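Local coordinates for Lin1840 protein (Listeria innocua serovar 6a, PDB 4ZOC) that probably hydrolyses terminal, non-reducing beta-D-glucosyl residues with release of glucose, and takes part in beta-1,2-glucan metabolism, at residues 102-107 with 550-555; 193-198 with 213-218; 626-631 with 640-645. The protein carries 2 engineered substitutions. All coordinates share one frame; numbering follows the deposited sequence.

Contact 1: residues 102-107 with 550-555; sequences IPLALG and LSMSFP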
loop_
_atom_site.group_PDB
_atom_site.type_symbol
_atom_site.label_atom_id
_atom_site.label_comp_id
_atom_site.label_asym_id
_atom_site.label_seq_id
_atom_site.Cartn_x
_atom_site.Cartn_y
_atom_site.Cartn_z
ATOM N N ILE A 102 -8.537 18.167 -17.381
ATOM C CA ILE A 102 -8.098 16.753 -17.143
ATOM C C ILE A 102 -9.158 15.955 -16.407
ATOM O O ILE A 102 -9.949 16.524 -15.682
ATOM C CB ILE A 102 -6.750 16.644 -16.396
ATOM C CG1 ILE A 102 -6.745 17.380 -15.034
ATOM C CG2 ILE A 102 -5.629 17.069 -17.287
ATOM C CD1 ILE A 102 -5.594 17.006 -14.129
ATOM N N PRO A 103 -9.215 14.621 -16.634
ATOM C CA PRO A 103 -10.299 13.907 -16.002
ATOM C C PRO A 103 -10.455 14.067 -14.466
ATOM O O PRO A 103 -11.586 14.057 -13.990
ATOM C CB PRO A 103 -10.037 12.467 -16.443
ATOM C CG PRO A 103 -9.469 12.656 -17.815
ATOM C CD PRO A 103 -8.592 13.828 -17.684
ATOM N N LEU A 104 -9.346 14.148 -13.723
ATOM C CA LEU A 104 -9.402 14.263 -12.250
ATOM C C LEU A 104 -10.151 15.559 -11.915
ATOM O O LEU A 104 -10.918 15.594 -10.998
ATOM C CB LEU A 104 -7.992 14.229 -11.688
ATOM C CG LEU A 104 -7.976 14.109 -10.158
ATOM C CD1 LEU A 104 -8.905 13.032 -9.608
ATOM C CD2 LEU A 104 -6.581 13.963 -9.648
ATOM N N ALA A 105 -9.927 16.614 -12.698
ATOM C CA ALA A 105 -10.667 17.887 -12.541
ATOM C C ALA A 105 -12.153 17.677 -12.880
ATOM O O ALA A 105 -13.060 18.144 -12.179
ATOM C CB ALA A 105 -10.072 18.951 -13.390
ATOM N N LEU A 106 -12.424 16.959 -13.956
ATOM C CA LEU A 106 -13.804 16.699 -14.312
ATOM C C LEU A 106 -14.501 15.947 -13.160
ATOM O O LEU A 106 -15.665 16.067 -12.972
ATOM C CB LEU A 106 -13.947 15.964 -15.653
ATOM C CG LEU A 106 -13.415 16.707 -16.879
ATOM C CD1 LEU A 106 -13.484 15.876 -18.133
ATOM C CD2 LEU A 106 -14.145 18.011 -17.050
ATOM N N GLY A 107 -13.801 15.090 -12.465
ATOM C CA GLY A 107 -14.349 14.321 -11.339
ATOM C C GLY A 107 -14.816 15.375 -10.307
ATOM O O GLY A 107 -15.911 15.305 -9.773
ATOM N N LEU A 550 -13.682 18.244 -4.091
ATOM C CA LEU A 550 -12.607 17.270 -4.292
ATOM C C LEU A 550 -13.163 15.879 -4.577
ATOM O O LEU A 550 -14.005 15.395 -3.816
ATOM C CB LEU A 550 -11.647 17.277 -3.089
ATOM C CG LEU A 550 -10.773 18.520 -2.923
ATOM C CD1 LEU A 550 -9.924 18.245 -1.638
ATOM C CD2 LEU A 550 -9.890 18.891 -4.092
ATOM N N SER A 551 -12.672 15.270 -5.662
ATOM C CA SER A 551 -12.980 13.852 -5.943
ATOM C C SER A 551 -11.850 12.891 -5.510
ATOM O O SER A 551 -11.960 11.620 -5.652
ATOM C CB SER A 551 -13.340 13.747 -7.415
ATOM O OG SER A 551 -12.169 13.873 -8.143
ATOM N N MET A 552 -10.774 13.475 -4.944
ATOM C CA MET A 552 -9.674 12.729 -4.356
ATOM C C MET A 552 -9.135 13.492 -3.140
ATOM O O MET A 552 -8.964 14.708 -3.181
ATOM C CB MET A 552 -8.622 12.456 -5.393
ATOM C CG MET A 552 -7.611 11.397 -5.001
ATOM S SD MET A 552 -6.465 10.998 -6.337
ATOM C CE MET A 552 -5.709 9.547 -5.593
ATOM N N SER A 553 -8.811 12.752 -2.096
ATOM C CA SER A 553 -8.320 13.315 -0.828
ATOM C C SER A 553 -6.954 13.936 -1.008
ATOM O O SER A 553 -6.123 13.429 -1.793
ATOM C CB SER A 553 -8.236 12.159 0.205
ATOM O OG SER A 553 -9.524 11.658 0.519
ATOM N N PHE A 554 -6.724 15.074 -0.343
ATOM C CA PHE A 554 -5.414 15.741 -0.330
ATOM C C PHE A 554 -4.700 15.342 0.971
ATOM O O PHE A 554 -5.107 15.766 2.045
ATOM C CB PHE A 554 -5.592 17.264 -0.419
ATOM C CG PHE A 554 -5.670 17.764 -1.853
ATOM C CD1 PHE A 554 -6.468 17.129 -2.770
ATOM C CD2 PHE A 554 -4.867 18.797 -2.294
ATOM C CE1 PHE A 554 -6.492 17.516 -4.091
ATOM C CE2 PHE A 554 -4.887 19.224 -3.626
ATOM C CZ PHE A 554 -5.753 18.579 -4.506
ATOM N N PRO A 555 -3.640 14.472 0.858
ATOM C CA PRO A 555 -2.997 14.068 2.087
ATOM C C PRO A 555 -2.332 15.160 2.873
ATOM O O PRO A 555 -1.869 16.183 2.374
ATOM C CB PRO A 555 -1.987 13.006 1.645
ATOM C CG PRO A 555 -2.453 12.549 0.274
ATOM C CD PRO A 555 -3.024 13.823 -0.288
#
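A chi1 of -170° turns the L104 branch away from its own amide, and CD1 reaches S551. S551 points its CB toward the helix, and chi1 of 74° puts OG between its backbone N and carbonyl carbon, next to L104. CD1 of L104 stops 3.7 Å from OG of S551, while the same OG stands 3.6 Å from O of L104. The latter is an approach of two oxygens without a hydrogen bond, because the hydroxyl is turned to T154 O as its acceptor. Beyond S551, CD1 of L104 grazes M552 CB at 4.3 Å; from there the extended methionine chain leads away, and the apolar touch ends at its base. At the other end of the short helix G107 offers bare backbone: S551 CB rests 3.6 Å from G107 C.

The helix, 103-108, belongs to the (beta/alpha)8 barrel part of this family 3 glycoside hydrolase, whereas 550-555 is an irregular segment from the family's C-terminal region, in a loop between helix 532-541 and strand 607-611. The contact thus joins barrel and C-terminal region along a buried seam. I102 is the N-cap, and its O takes L106 N at 3.0 Å in the first helical turn. Backbone bonds from I102 to F527 and from L104 to M151 tie the helix start to its surroundings, and W526 packs on L104 and A105. On the other segment, S551 shares a backbone bond with E156, whose OE1 also accepts S553 N.

Contact 2: residues 193-198 with 213-218; sequences FAAYGA and RELYQN
A195 and L215 meet in a beta-alpha unit of the (beta/alpha)8 barrel, where the loop after strand 187-193 packs on helix 212-219, which follows it in the chain. The contact between the two segments is purely apolar and small. One methyl of the leucine does the touching: L215, its CG trans to the amide nitrogen (chi1 179°), carries CD1 out from the helix to the loop, 3.9 Å from A195 CB and 4.4 Å from A194 CB. Both alanine CB atoms point at the helix, so the branch end meets two neighbouring methyls. Y219, one turn on, packs on A195 as well.

The backbone of the loop is unusual at just this place. The peptide bond before A194 is cis, and A195 has a positive phi of 76°. Across the cis link, A194 CB lies over one face of the F193 ring, 4.2 Å above its plane and offset toward the rim. Hydrogen bonds to Y223 OH from A195 N and to A194 O from N239 ND2 hold the turn.

The polar links lie along the helix, away from the leucine contact. R213 NH1 is in a salt bridge with E214 OE1 at 2.9 Å, using the anti lone pair of that oxygen, and R213 NH2 has a second partner, D242 of the second subunit, so R213 reaches the dimer interface. N218 ND2, one turn on, donates to E214 OE2 at 2.9 Å, meeting it on the syn side but 20° out of the carboxylate plane.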
loop_
_atom_site.group_PDB
_atom_site.type_symbol
_atom_site.label_atom_id
_atom_site.label_comp_id
_atom_site.label_asym_id
_atom_site.label_seq_id
_atom_site.Cartn_x
_atom_site.Cartn_y
_atom_site.Cartn_z
ATOM N N PHE A 193 -8.355 -2.547 -18.013
ATOM C CA PHE A 193 -8.962 -3.681 -17.320
ATOM C C PHE A 193 -7.842 -4.558 -16.761
ATOM O O PHE A 193 -7.117 -5.170 -17.551
ATOM C CB PHE A 193 -9.923 -4.453 -18.274
ATOM C CG PHE A 193 -10.982 -5.238 -17.565
ATOM C CD1 PHE A 193 -12.087 -4.599 -16.999
ATOM C CD2 PHE A 193 -10.859 -6.623 -17.448
ATOM C CE1 PHE A 193 -13.091 -5.323 -16.355
ATOM C CE2 PHE A 193 -11.849 -7.362 -16.821
ATOM C CZ PHE A 193 -12.942 -6.708 -16.243
ATOM N N ALA A 194 -7.597 -4.646 -15.426
ATOM C CA ALA A 194 -8.292 -3.994 -14.336
ATOM C C ALA A 194 -7.352 -3.654 -13.236
ATOM O O ALA A 194 -6.340 -4.310 -13.105
ATOM C CB ALA A 194 -9.345 -4.914 -13.683
ATOM N N ALA A 195 -7.730 -2.615 -12.475
ATOM C CA ALA A 195 -7.205 -2.311 -11.150
ATOM C C ALA A 195 -5.793 -1.691 -11.206
ATOM O O ALA A 195 -5.056 -1.692 -10.240
ATOM C CB ALA A 195 -7.219 -3.512 -10.259
ATOM N N TYR A 196 -5.473 -1.095 -12.356
ATOM C CA TYR A 196 -4.158 -0.563 -12.611
ATOM C C TYR A 196 -3.747 0.549 -11.594
ATOM O O TYR A 196 -2.579 0.773 -11.336
ATOM C CB TYR A 196 -4.202 -0.036 -14.078
ATOM C CG TYR A 196 -3.032 0.609 -14.719
ATOM C CD1 TYR A 196 -1.723 0.257 -14.447
ATOM C CD2 TYR A 196 -3.247 1.578 -15.658
ATOM C CE1 TYR A 196 -0.626 0.894 -15.068
ATOM C CE2 TYR A 196 -2.169 2.121 -16.342
ATOM C CZ TYR A 196 -0.874 1.843 -16.017
ATOM O OH TYR A 196 0.175 2.452 -16.661
ATOM N N GLY A 197 -4.734 1.329 -11.165
ATOM C CA GLY A 197 -4.517 2.497 -10.237
ATOM C C GLY A 197 -3.997 2.105 -8.842
ATOM O O GLY A 197 -3.584 2.984 -8.070
ATOM N N ALA A 198 -3.978 0.800 -8.549
ATOM C CA ALA A 198 -3.490 0.299 -7.264
ATOM C C ALA A 198 -1.991 -0.027 -7.317
ATOM O O ALA A 198 -1.444 -0.589 -6.392
ATOM C CB ALA A 198 -4.327 -0.912 -6.815
ATOM N N ARG A 213 -12.432 -10.229 -3.451
ATOM C CA ARG A 213 -13.610 -9.531 -2.951
ATOM C C ARG A 213 -13.431 -8.032 -3.104
ATOM O O ARG A 213 -14.360 -7.340 -3.485
ATOM C CB ARG A 213 -13.889 -9.851 -1.470
ATOM C CG ARG A 213 -15.194 -9.197 -0.937
ATOM C CD ARG A 213 -15.346 -9.368 0.591
ATOM N NE ARG A 213 -14.048 -9.016 1.213
ATOM C CZ ARG A 213 -13.572 -7.767 1.293
ATOM N NH1 ARG A 213 -14.303 -6.744 0.836
ATOM N NH2 ARG A 213 -12.308 -7.505 1.776
ATOM N N GLU A 214 -12.225 -7.530 -2.762
ATOM C CA GLU A 214 -11.999 -6.072 -2.892
ATOM C C GLU A 214 -11.966 -5.634 -4.392
ATOM O O GLU A 214 -12.498 -4.584 -4.777
ATOM C CB GLU A 214 -10.671 -5.654 -2.253
ATOM C CG GLU A 214 -10.929 -5.267 -0.814
ATOM C CD GLU A 214 -11.871 -4.078 -0.681
ATOM O OE1 GLU A 214 -12.974 -4.274 0.006
ATOM O OE2 GLU A 214 -11.489 -3.014 -1.267
ATOM N N LEU A 215 -11.376 -6.459 -5.221
ATOM C CA LEU A 215 -11.482 -6.239 -6.690
ATOM C C LEU A 215 -12.914 -6.049 -7.143
ATOM O O LEU A 215 -13.329 -5.045 -7.748
ATOM C CB LEU A 215 -10.794 -7.397 -7.423
ATOM C CG LEU A 215 -10.859 -7.269 -8.962
ATOM C CD1 LEU A 215 -9.991 -6.131 -9.487
ATOM C CD2 LEU A 215 -10.266 -8.586 -9.469
ATOM N N TYR A 216 -13.772 -6.994 -6.758
ATOM C CA TYR A 216 -15.212 -6.826 -7.104
ATOM C C TYR A 216 -15.876 -5.628 -6.451
ATOM O O TYR A 216 -16.740 -4.943 -7.066
ATOM C CB TYR A 216 -16.014 -8.073 -6.707
ATOM C CG TYR A 216 -15.984 -9.217 -7.723
ATOM C CD1 TYR A 216 -15.006 -10.127 -7.745
ATOM C CD2 TYR A 216 -16.983 -9.297 -8.724
ATOM C CE1 TYR A 216 -14.979 -11.145 -8.696
ATOM C CE2 TYR A 216 -16.960 -10.307 -9.660
ATOM C CZ TYR A 216 -15.979 -11.252 -9.633
ATOM O OH TYR A 216 -15.943 -12.280 -10.563
ATOM N N GLN A 217 -15.559 -5.416 -5.160
ATOM C CA GLN A 217 -16.274 -4.398 -4.388
ATOM C C GLN A 217 -16.030 -2.975 -4.867
ATOM O O GLN A 217 -16.982 -2.178 -5.002
ATOM C CB GLN A 217 -15.875 -4.426 -2.861
ATOM C CG GLN A 217 -16.710 -3.482 -2.049
ATOM C CD GLN A 217 -18.172 -3.900 -2.036
ATOM O OE1 GLN A 217 -18.503 -5.033 -1.707
ATOM N NE2 GLN A 217 -19.038 -2.987 -2.366
ATOM N N ASN A 218 -14.753 -2.675 -5.142
ATOM C CA ASN A 218 -14.273 -1.302 -5.377
ATOM C C ASN A 218 -13.634 -1.046 -6.759
ATOM O O ASN A 218 -13.761 0.040 -7.319
ATOM C CB ASN A 218 -13.367 -0.875 -4.251
ATOM C CG ASN A 218 -14.145 -0.667 -2.948
ATOM O OD1 ASN A 218 -15.174 -0.041 -2.939
ATOM N ND2 ASN A 218 -13.657 -1.193 -1.870
#

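Contact 3: residues 626-631 with 640-645; sequences VEVTIK and EVIQVY
I630 and I642 reach toward each other tip to tip across a beta-sandwich of the fibronectin type III-like kind. Strand 624-632 belongs to a three-stranded antiparallel sheet and strand 638-648 to a second, mixed sheet; a short connection takes the chain from one to the other, and no hydrogen bond joins the two strands. Their axes come within 9.9 Å at 154°, roughly antiparallel, so they face each other through side chains.

Packing is closest at the end next to the connection. The longer branch of I630 extends away from its own amide (chi1 -179°) and brings CD1 against the aliphatic part of E640, which it crosses at about a right angle: I630 CD1 lies 3.7 Å from both E640 CB and E640 CG. On the same isoleucine, CG2 takes I642 CD1 at 3.8 Å, and that methyl is also 4.2 Å from V628 CG1, so the one methyl touches both residues. L609 of strand 607-611 adds to this core by packing on V628, I630 and I642.

Toward the other end the interface loosens: V626 CG1 and V644 CG2 are 4.7 Å apart, although both side chains point inward. On the outer face of the first strand E627, T629 and K631 are partly exposed, and T629 OG1 is paired with T675 OG1. The outer face of the second strand is buried instead, with V641 on F110 and Y645 on F598. E640 bends back at chi2, so that its OE2 accepts V641 N at 2.8 Å and meets K549 NZ in a salt bridge. Further along, Y645 OH donates to Q643 OE1 at 2.6 Å, in the carbonyl plane of that amide.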
loop_
_atom_site.group_PDB
_atom_site.type_symbol
_atom_site.label_atom_id
_atom_site.label_comp_id
_atom_site.label_asym_id
_atom_site.label_seq_id
_atom_site.Cartn_x
_atom_site.Cartn_y
_atom_site.Cartn_z
ATOM N N VAL A 626 -34.957 9.790 -0.927
ATOM C CA VAL A 626 -34.390 10.846 -0.103
ATOM C C VAL A 626 -34.683 12.161 -0.783
ATOM O O VAL A 626 -34.326 12.380 -1.970
ATOM C CB VAL A 626 -32.864 10.668 0.081
ATOM C CG1 VAL A 626 -32.348 11.759 0.957
ATOM C CG2 VAL A 626 -32.536 9.297 0.668
ATOM N N GLU A 627 -35.394 13.030 -0.076
ATOM C CA GLU A 627 -35.811 14.304 -0.632
ATOM C C GLU A 627 -35.127 15.411 0.112
ATOM O O GLU A 627 -35.149 15.455 1.344
ATOM C CB GLU A 627 -37.347 14.483 -0.503
ATOM C CG GLU A 627 -37.832 15.816 -1.062
ATOM C CD GLU A 627 -39.319 15.978 -0.895
ATOM O OE1 GLU A 627 -40.016 15.810 -1.889
ATOM O OE2 GLU A 627 -39.773 16.210 0.249
ATOM N N VAL A 628 -34.514 16.305 -0.623
ATOM C CA VAL A 628 -33.675 17.322 -0.026
ATOM C C VAL A 628 -34.069 18.681 -0.571
ATOM O O VAL A 628 -34.109 18.882 -1.758
ATOM C CB VAL A 628 -32.159 17.099 -0.266
ATOM C CG1 VAL A 628 -31.331 18.138 0.474
ATOM C CG2 VAL A 628 -31.723 15.690 0.167
ATOM N N THR A 629 -34.319 19.611 0.334
ATOM C CA THR A 629 -34.612 21.006 -0.032
ATOM C C THR A 629 -33.400 21.853 0.247
ATOM O O THR A 629 -32.833 21.861 1.352
ATOM C CB THR A 629 -35.781 21.528 0.814
ATOM O OG1 THR A 629 -36.904 20.694 0.540
ATOM C CG2 THR A 629 -36.152 22.919 0.434
ATOM N N ILE A 630 -32.990 22.568 -0.781
ATOM C CA ILE A 630 -31.792 23.404 -0.674
ATOM C C ILE A 630 -32.149 24.841 -0.997
ATOM O O ILE A 630 -32.901 25.095 -1.922
ATOM C CB ILE A 630 -30.637 22.877 -1.546
ATOM C CG1 ILE A 630 -29.403 23.775 -1.364
ATOM C CG2 ILE A 630 -31.037 22.741 -3.010
ATOM C CD1 ILE A 630 -28.107 23.087 -1.837
ATOM N N LYS A 631 -31.609 25.763 -0.202
ATOM C CA LYS A 631 -31.791 27.201 -0.365
ATOM C C LYS A 631 -30.451 27.925 -0.378
ATOM O O LYS A 631 -29.595 27.640 0.420
ATOM C CB LYS A 631 -32.648 27.762 0.777
ATOM C CG LYS A 631 -33.155 29.166 0.441
ATOM C CD LYS A 631 -34.041 29.789 1.495
ATOM C CE LYS A 631 -34.262 31.239 1.102
ATOM N NZ LYS A 631 -35.243 31.817 2.025
ATOM N N GLU A 640 -24.219 24.261 -5.555
ATOM C CA GLU A 640 -23.811 23.431 -4.451
ATOM C C GLU A 640 -23.959 21.982 -4.910
ATOM O O GLU A 640 -24.837 21.641 -5.735
ATOM C CB GLU A 640 -24.745 23.677 -3.235
ATOM C CG GLU A 640 -24.412 22.871 -1.974
ATOM C CD GLU A 640 -22.979 23.087 -1.482
ATOM O OE1 GLU A 640 -22.699 23.855 -0.530
ATOM O OE2 GLU A 640 -22.079 22.461 -2.099
ATOM N N VAL A 641 -23.120 21.104 -4.378
ATOM C CA VAL A 641 -23.183 19.641 -4.694
ATOM C C VAL A 641 -23.746 18.946 -3.496
ATOM O O VAL A 641 -23.045 18.727 -2.494
ATOM C CB VAL A 641 -21.801 19.041 -5.147
ATOM C CG1 VAL A 641 -21.922 17.538 -5.472
ATOM C CG2 VAL A 641 -21.307 19.775 -6.341
ATOM N N ILE A 642 -25.032 18.553 -3.616
ATOM C CA ILE A 642 -25.682 17.737 -2.560
ATOM C C ILE A 642 -25.151 16.311 -2.739
ATOM O O ILE A 642 -25.150 15.802 -3.858
ATOM C CB ILE A 642 -27.195 17.726 -2.666
ATOM C CG1 ILE A 642 -27.729 19.172 -2.592
ATOM C CG2 ILE A 642 -27.768 16.757 -1.669
ATOM C CD1 ILE A 642 -29.215 19.385 -2.941
ATOM N N GLN A 643 -24.657 15.721 -1.653
ATOM C CA GLN A 643 -24.094 14.360 -1.611
ATOM C C GLN A 643 -24.872 13.506 -0.635
ATOM O O GLN A 643 -25.137 13.958 0.485
ATOM C CB GLN A 643 -22.611 14.394 -1.198
ATOM C CG GLN A 643 -21.792 15.262 -2.146
ATOM C CD GLN A 643 -20.556 15.838 -1.571
ATOM O OE1 GLN A 643 -19.782 15.171 -0.890
ATOM N NE2 GLN A 643 -20.322 17.069 -1.881
ATOM N N VAL A 644 -25.148 12.270 -1.043
ATOM C CA VAL A 644 -25.786 11.284 -0.142
ATOM C C VAL A 644 -24.889 10.072 -0.018
ATOM O O VAL A 644 -24.533 9.432 -1.020
ATOM C CB VAL A 644 -27.176 10.880 -0.640
ATOM C CG1 VAL A 644 -27.818 9.907 0.318
ATOM C CG2 VAL A 644 -28.032 12.105 -0.902
ATOM N N TYR A 645 -24.593 9.738 1.251
ATOM C CA TYR A 645 -23.806 8.604 1.618
ATOM C C TYR A 645 -24.598 7.574 2.431
ATOM O O TYR A 645 -25.545 7.894 3.196
ATOM C CB TYR A 645 -22.586 9.082 2.418
ATOM C CG TYR A 645 -21.668 10.062 1.736
ATOM C CD1 TYR A 645 -21.936 11.407 1.773
ATOM C CD2 TYR A 645 -20.481 9.640 1.176
ATOM C CE1 TYR A 645 -21.089 12.342 1.187
ATOM C CE2 TYR A 645 -19.636 10.536 0.511
ATOM C CZ TYR A 645 -19.934 11.864 0.536
ATOM O OH TYR A 645 -19.128 12.770 -0.056
#

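In the fold
All three contacts touch through buried residues, but they do so at different levels of the fold. Contact 1, nearest the centre of the chain, joins parts far apart in sequence, barrel helix to C-terminal segment, by a leucine branch and the serine side chain set against helix backbone, without a hydrogen bond across. Contact 2 stays within one barrel unit, nested in the long loop that contact 1 closes; its few methyl touches are apart from the one salt bridge, at R213, that the same helix makes to the second subunit. Contact 3, farthest out, pairs two sheets of the sandwich and buries the most surface, mainly aliphatic. No two touch: the centres of contacts 2 and 3 are about 29 Å apart.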